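Local coordinates for Tol-Pal system protein TolB (PDB 7MX5) that probably acts as the periplasmic component of the Tol-Pal system, which supports outer membrane invagination during cell division and outer membrane integrity, at residues Ile31-Thr34 against Asp35-Ser39; Arg286-Phe289 against Gly290-Ser293; Ser323-Asn326 against Tyr327-Ala330. All coordinates share one frame; numbering follows the deposited sequence.

Following the chain from the N terminus, contact 1 comes first: the last turns of helix 29-37 and its exit, in the beta-alpha-beta unit of the amino-terminal domain. The other two belong to successive four-stranded antiparallel sheets of the beta-propeller. Contact 2 closes the tight loop from strand 283-288 to strand 294-296, and contact 3 ends the loop that leads from strand 315-320 into strand 328-333. All three are local and lie in series, so none nests in or crosses another. Contacts 1 and 2 sit on opposite sides of the chain's centre, their centres about 42 Å apart; contacts 2 and 3 come within about 15 Å at their nearest atoms.

Contact 1 (Ile31-Thr34 against Asp35-Ser39); sequences IVET and DLNRS
The closing part of helix 29-37, the helix of the beta-alpha-beta unit that runs from strand 16-19 to strand 43-45, is where Glu33 and Asn37 meet and a side chain supplements the regular backbone bonding. Glu33 O accepts from Asn37 N at 3.2 Å and also from Asn37 ND2 at 2.9 Å. The two donors approach from opposite faces of the carbonyl plane, the amide with an N-H...O angle of 143°, so one oxygen is gripped twice by one residue. Asparagine suits the position because its short amide can fold back on the preceding turn; Asn37 ND2 also donates to Ser44 O, which ties this part of the helix to strand 43-45. Glu33 runs alongside Asn37, its CG 3.9 Å from Asn37 ND2, and stretches on to Ser46 OG. One residue earlier along the helix, Leu36 N donates to Val32 O at 2.9 Å in a nearly straight bond, while Val32 CG1 rests near Leu36 CG. Asp35 N donates to Ile31 O. With CG set beside its own N (chi1 -70°), the carboxylate of Asp35 lies next to Ile31, whose CG2 is 3.7 Å from Asp35 OD2. That oxygen accepts from His115 and Ser118 of helix 110-126, a link particular to this domain, whereas Asp35 OD1 forms a salt bridge to Arg38 NH2 at 2.8 Å. The arginine's positive charge probably stabilises the buried carboxylate. Beyond the last turn, Ser39 OG donates to Leu36 O at 2.9 Å. The branched apolar side chains of Val32 and Leu36, packed on Ile19 and Ile17 of strand 16-19, form the apolar face typical of the helix in a beta-alpha-beta crossover.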
# COMPACT_ATOMS: atom_id res chain seq x y z
N ILE A 31 16.18 9.29 -8.79
CA ILE A 31 15.02 8.83 -8.03
C ILE A 31 13.75 8.95 -8.87
O ILE A 31 12.90 8.05 -8.86
CB ILE A 31 14.90 9.63 -6.72
CG1 ILE A 31 16.08 9.31 -5.79
CG2 ILE A 31 13.58 9.33 -6.02
CD1 ILE A 31 16.17 10.22 -4.59
N VAL A 32 13.62 10.04 -9.62
CA VAL A 32 12.45 10.22 -10.48
C VAL A 32 12.45 9.17 -11.59
O VAL A 32 11.41 8.56 -11.89
CB VAL A 32 12.42 11.65 -11.05
CG1 VAL A 32 11.27 11.80 -12.04
CG2 VAL A 32 12.29 12.66 -9.92
N GLU A 33 13.60 8.95 -12.22
CA GLU A 33 13.70 7.92 -13.26
C GLU A 33 13.40 6.54 -12.70
O GLU A 33 12.82 5.70 -13.40
CB GLU A 33 15.09 7.96 -13.89
CG GLU A 33 15.33 6.90 -14.95
CD GLU A 33 16.76 6.90 -15.45
OE1 GLU A 33 17.53 7.80 -15.05
OE2 GLU A 33 17.12 6.01 -16.25
N THR A 34 13.77 6.28 -11.44
CA THR A 34 13.47 4.99 -10.83
C THR A 34 11.98 4.87 -10.51
O THR A 34 11.39 3.80 -10.69
CB THR A 34 14.30 4.80 -9.57
OG1 THR A 34 15.68 5.05 -9.86
CG2 THR A 34 14.15 3.39 -9.04
N ASP A 35 11.36 5.96 -10.04
CA ASP A 35 9.93 5.93 -9.75
C ASP A 35 9.12 5.68 -11.01
O ASP A 35 8.22 4.83 -11.04
CB ASP A 35 9.51 7.24 -9.09
CG ASP A 35 10.04 7.38 -7.68
OD1 ASP A 35 10.35 6.35 -7.04
OD2 ASP A 35 10.15 8.53 -7.20
N LEU A 36 9.43 6.42 -12.09
CA LEU A 36 8.70 6.25 -13.34
C LEU A 36 8.83 4.83 -13.88
O LEU A 36 7.89 4.32 -14.50
CB LEU A 36 9.19 7.27 -14.37
CG LEU A 36 8.89 8.73 -14.07
CD1 LEU A 36 8.98 9.58 -15.33
CD2 LEU A 36 7.52 8.88 -13.42
N ASN A 37 9.97 4.18 -13.64
CA ASN A 37 10.16 2.81 -14.08
C ASN A 37 9.45 1.80 -13.18
O ASN A 37 9.35 0.63 -13.56
CB ASN A 37 11.65 2.47 -14.15
CG ASN A 37 12.24 2.78 -15.51
OD1 ASN A 37 11.89 2.16 -16.51
ND2 ASN A 37 13.15 3.75 -15.55
N ARG A 38 8.97 2.22 -12.01
CA ARG A 38 8.18 1.36 -11.14
C ARG A 38 6.72 1.81 -11.05
O ARG A 38 6.00 1.41 -10.13
CB ARG A 38 8.81 1.27 -9.74
CG ARG A 38 8.65 2.51 -8.87
CD ARG A 38 9.08 2.20 -7.44
NE ARG A 38 9.30 3.41 -6.65
CZ ARG A 38 8.44 3.91 -5.77
NH1 ARG A 38 7.27 3.33 -5.55
NH2 ARG A 38 8.76 5.01 -5.10
N SER A 39 6.27 2.62 -12.01
CA SER A 39 4.90 3.10 -12.04
C SER A 39 3.90 2.06 -12.53
O SER A 39 2.69 2.25 -12.36
CB SER A 39 4.80 4.34 -12.94
OG SER A 39 5.00 3.99 -14.30

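Contact 2 (Arg286-Phe289 against Gly290-Ser293); sequences RYDF and GNGS
Asp288 and Asn291 meet across the tight loop that follows strand 283-288, and the aspartate can be followed outward. Its CB lies 3.3 Å from Asn291 OD1. With CG anti to the backbone N (chi1 -168°), the carboxylate extends over the loop and its plane stands nearly perpendicular, at 85°, to the amide of Asn291. Asp288 OD2 takes a weak bond from Asn291 N at 3.4 Å. Asp288 OD1 pairs with Arg286 NH2 in a salt bridge of 3.2 Å and receives a water at 2.8 Å that in turn accepts from Gly290 N. A short acidic side chain suits this place, since one oxygen serves the loop amide and the other a cation and a water. Asn291 OD1 accepts from Ser293 N at 3.1 Å, making an Asx turn, and Gly292 accommodates the positive phi of 74°. Asp288 N closes the loop on Ser293 O at 2.8 Å, while Tyr287 CE1 passes 3.3 Å from Gly292 O. The rings of Tyr287 and Phe289 both meet Phe272 of the adjacent strand 271-276, on one side of strand 283-288, while the loop leads to strand 294-296 on the other.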
# COMPACT_ATOMS: atom_id res chain seq x y z
N ARG A 286 -20.82 -8.99 3.49
CA ARG A 286 -20.95 -7.56 3.72
C ARG A 286 -22.04 -7.32 4.76
O ARG A 286 -23.20 -7.68 4.54
CB ARG A 286 -21.28 -6.82 2.42
CG ARG A 286 -21.48 -5.32 2.58
CD ARG A 286 -22.16 -4.71 1.37
NE ARG A 286 -22.38 -3.28 1.51
CZ ARG A 286 -23.50 -2.73 1.96
NH1 ARG A 286 -24.53 -3.47 2.33
NH2 ARG A 286 -23.58 -1.40 2.05
N TYR A 287 -21.66 -6.71 5.88
CA TYR A 287 -22.60 -6.34 6.93
C TYR A 287 -23.02 -4.89 6.75
O TYR A 287 -22.17 -3.99 6.78
CB TYR A 287 -22.00 -6.55 8.32
CG TYR A 287 -22.92 -6.15 9.45
CD1 TYR A 287 -23.82 -7.06 10.00
CD2 TYR A 287 -22.91 -4.86 9.97
CE1 TYR A 287 -24.66 -6.70 11.03
CE2 TYR A 287 -23.75 -4.49 11.00
CZ TYR A 287 -24.63 -5.41 11.52
OH TYR A 287 -25.47 -5.05 12.55
N ASP A 288 -24.31 -4.66 6.58
CA ASP A 288 -24.85 -3.32 6.40
C ASP A 288 -25.14 -2.70 7.76
O ASP A 288 -25.89 -3.27 8.56
CB ASP A 288 -26.12 -3.36 5.54
CG ASP A 288 -26.55 -1.99 5.07
OD1 ASP A 288 -25.73 -1.28 4.45
OD2 ASP A 288 -27.71 -1.61 5.33
N PHE A 289 -24.55 -1.52 8.02
CA PHE A 289 -24.82 -0.83 9.28
C PHE A 289 -26.27 -0.37 9.37
O PHE A 289 -26.84 -0.34 10.47
CB PHE A 289 -23.89 0.37 9.43
CG PHE A 289 -22.47 0.01 9.78
CD1 PHE A 289 -22.20 -0.78 10.88
CD2 PHE A 289 -21.42 0.47 9.01
CE1 PHE A 289 -20.90 -1.11 11.21
CE2 PHE A 289 -20.11 0.14 9.33
CZ PHE A 289 -19.85 -0.65 10.44
N GLY A 290 -26.88 -0.01 8.24
CA GLY A 290 -28.22 0.53 8.23
C GLY A 290 -29.29 -0.39 8.79
O GLY A 290 -30.01 -0.02 9.72
N ASN A 291 -29.41 -1.59 8.22
CA ASN A 291 -30.43 -2.54 8.64
C ASN A 291 -29.87 -3.76 9.35
O ASN A 291 -30.65 -4.63 9.76
CB ASN A 291 -31.26 -2.98 7.43
CG ASN A 291 -30.44 -3.69 6.37
OD1 ASN A 291 -29.21 -3.75 6.47
ND2 ASN A 291 -31.11 -4.23 5.36
N GLY A 292 -28.55 -3.85 9.51
CA GLY A 292 -27.96 -4.99 10.19
C GLY A 292 -27.95 -6.27 9.38
O GLY A 292 -27.74 -7.34 9.96
N SER A 293 -28.15 -6.19 8.07
CA SER A 293 -28.18 -7.39 7.25
C SER A 293 -26.77 -7.82 6.88
O SER A 293 -25.82 -7.03 6.90
CB SER A 293 -28.99 -7.16 5.98
OG SER A 293 -28.76 -5.87 5.45
O HOH W 1 -25.68 1.14 5.85

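Contact 3 (Ser323-Asn326 against Tyr327-Ala330); sequences SGSN and YKVA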
# COMPACT_ATOMS: atom_id res chain seq x y z
N SER A 323 -10.30 -24.64 -5.54
CA SER A 323 -10.08 -25.89 -4.81
C SER A 323 -9.00 -26.77 -5.42
O SER A 323 -8.44 -27.62 -4.72
CB SER A 323 -11.39 -26.67 -4.72
OG SER A 323 -11.76 -27.21 -5.98
N GLY A 324 -8.68 -26.58 -6.70
CA GLY A 324 -7.62 -27.33 -7.33
C GLY A 324 -6.23 -26.85 -6.94
O GLY A 324 -5.35 -27.67 -6.65
N SER A 325 -6.03 -25.54 -6.92
CA SER A 325 -4.73 -24.94 -6.67
C SER A 325 -4.70 -24.27 -5.29
O SER A 325 -5.57 -24.52 -4.45
CB SER A 325 -4.39 -23.98 -7.81
OG SER A 325 -2.99 -23.89 -8.00
N ASN A 326 -3.71 -23.41 -5.08
CA ASN A 326 -3.45 -22.80 -3.78
C ASN A 326 -3.91 -21.34 -3.77
O ASN A 326 -4.72 -20.91 -4.60
CB ASN A 326 -1.97 -22.96 -3.44
CG ASN A 326 -1.62 -24.37 -3.01
OD1 ASN A 326 -1.83 -25.32 -3.76
ND2 ASN A 326 -1.09 -24.50 -1.80
N TYR A 327 -3.39 -20.57 -2.81
CA TYR A 327 -3.87 -19.22 -2.57
C TYR A 327 -3.49 -18.29 -3.72
O TYR A 327 -2.38 -18.36 -4.25
CB TYR A 327 -3.31 -18.68 -1.26
CG TYR A 327 -3.72 -19.47 -0.04
CD1 TYR A 327 -5.06 -19.60 0.31
CD2 TYR A 327 -2.77 -20.10 0.76
CE1 TYR A 327 -5.44 -20.33 1.43
CE2 TYR A 327 -3.14 -20.83 1.88
CZ TYR A 327 -4.48 -20.94 2.20
OH TYR A 327 -4.85 -21.66 3.31
N LYS A 328 -4.42 -17.42 -4.09
CA LYS A 328 -4.19 -16.41 -5.11
C LYS A 328 -4.64 -15.05 -4.59
O LYS A 328 -5.64 -14.96 -3.87
CB LYS A 328 -4.93 -16.73 -6.41
CG LYS A 328 -5.02 -18.21 -6.76
CD LYS A 328 -3.85 -18.64 -7.62
CE LYS A 328 -3.70 -20.15 -7.63
NZ LYS A 328 -3.29 -20.66 -8.97
N VAL A 329 -3.91 -14.01 -4.96
CA VAL A 329 -4.38 -12.64 -4.76
C VAL A 329 -5.33 -12.32 -5.91
O VAL A 329 -4.95 -12.43 -7.08
CB VAL A 329 -3.21 -11.65 -4.71
CG1 VAL A 329 -3.73 -10.22 -4.59
CG2 VAL A 329 -2.29 -11.99 -3.55
N ALA A 330 -6.56 -11.94 -5.58
CA ALA A 330 -7.58 -11.70 -6.58
C ALA A 330 -8.22 -10.33 -6.37
O ALA A 330 -8.20 -9.78 -5.27
CB ALA A 330 -8.66 -12.79 -6.56
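The polar interaction is a single weak hydrogen bond: Lys328 NZ donates to Ser325 OG at 3.4 Å. Ser325 OG stands anti to its own N (chi1 -151°), which brings the hydroxyl round to the lysine's side of the loop. The remaining contacts are of the van der Waals kind. Lys328 doubles back over the Asn326-Tyr327 peptide instead of extending from its strand; its chain bends at chi2 (-91°), which carries CE to 3.3 Å from Asn326 O, with Lys328 CG 3.5 Å from the same oxygen. Lysine suits the place because its methylenes can lie along the backbone while the ammonium continues to the serine, which offers a hydroxyl on a short side chain; Lys328 also touches Ile341 of strand 339-344. This is the loop that enters strand 328-333, an inner strand of a four-stranded antiparallel propeller sheet, and backbone bonds join Lys328 to His320 and Val329 to Leu342 and Thr343 on its two flanking strands. Aromatic packing belongs to Tyr327. Its ring meets that of Phe303 with the planes about 55° apart, and the side chain also touches Val319, Arg321, Thr345 and Asp348.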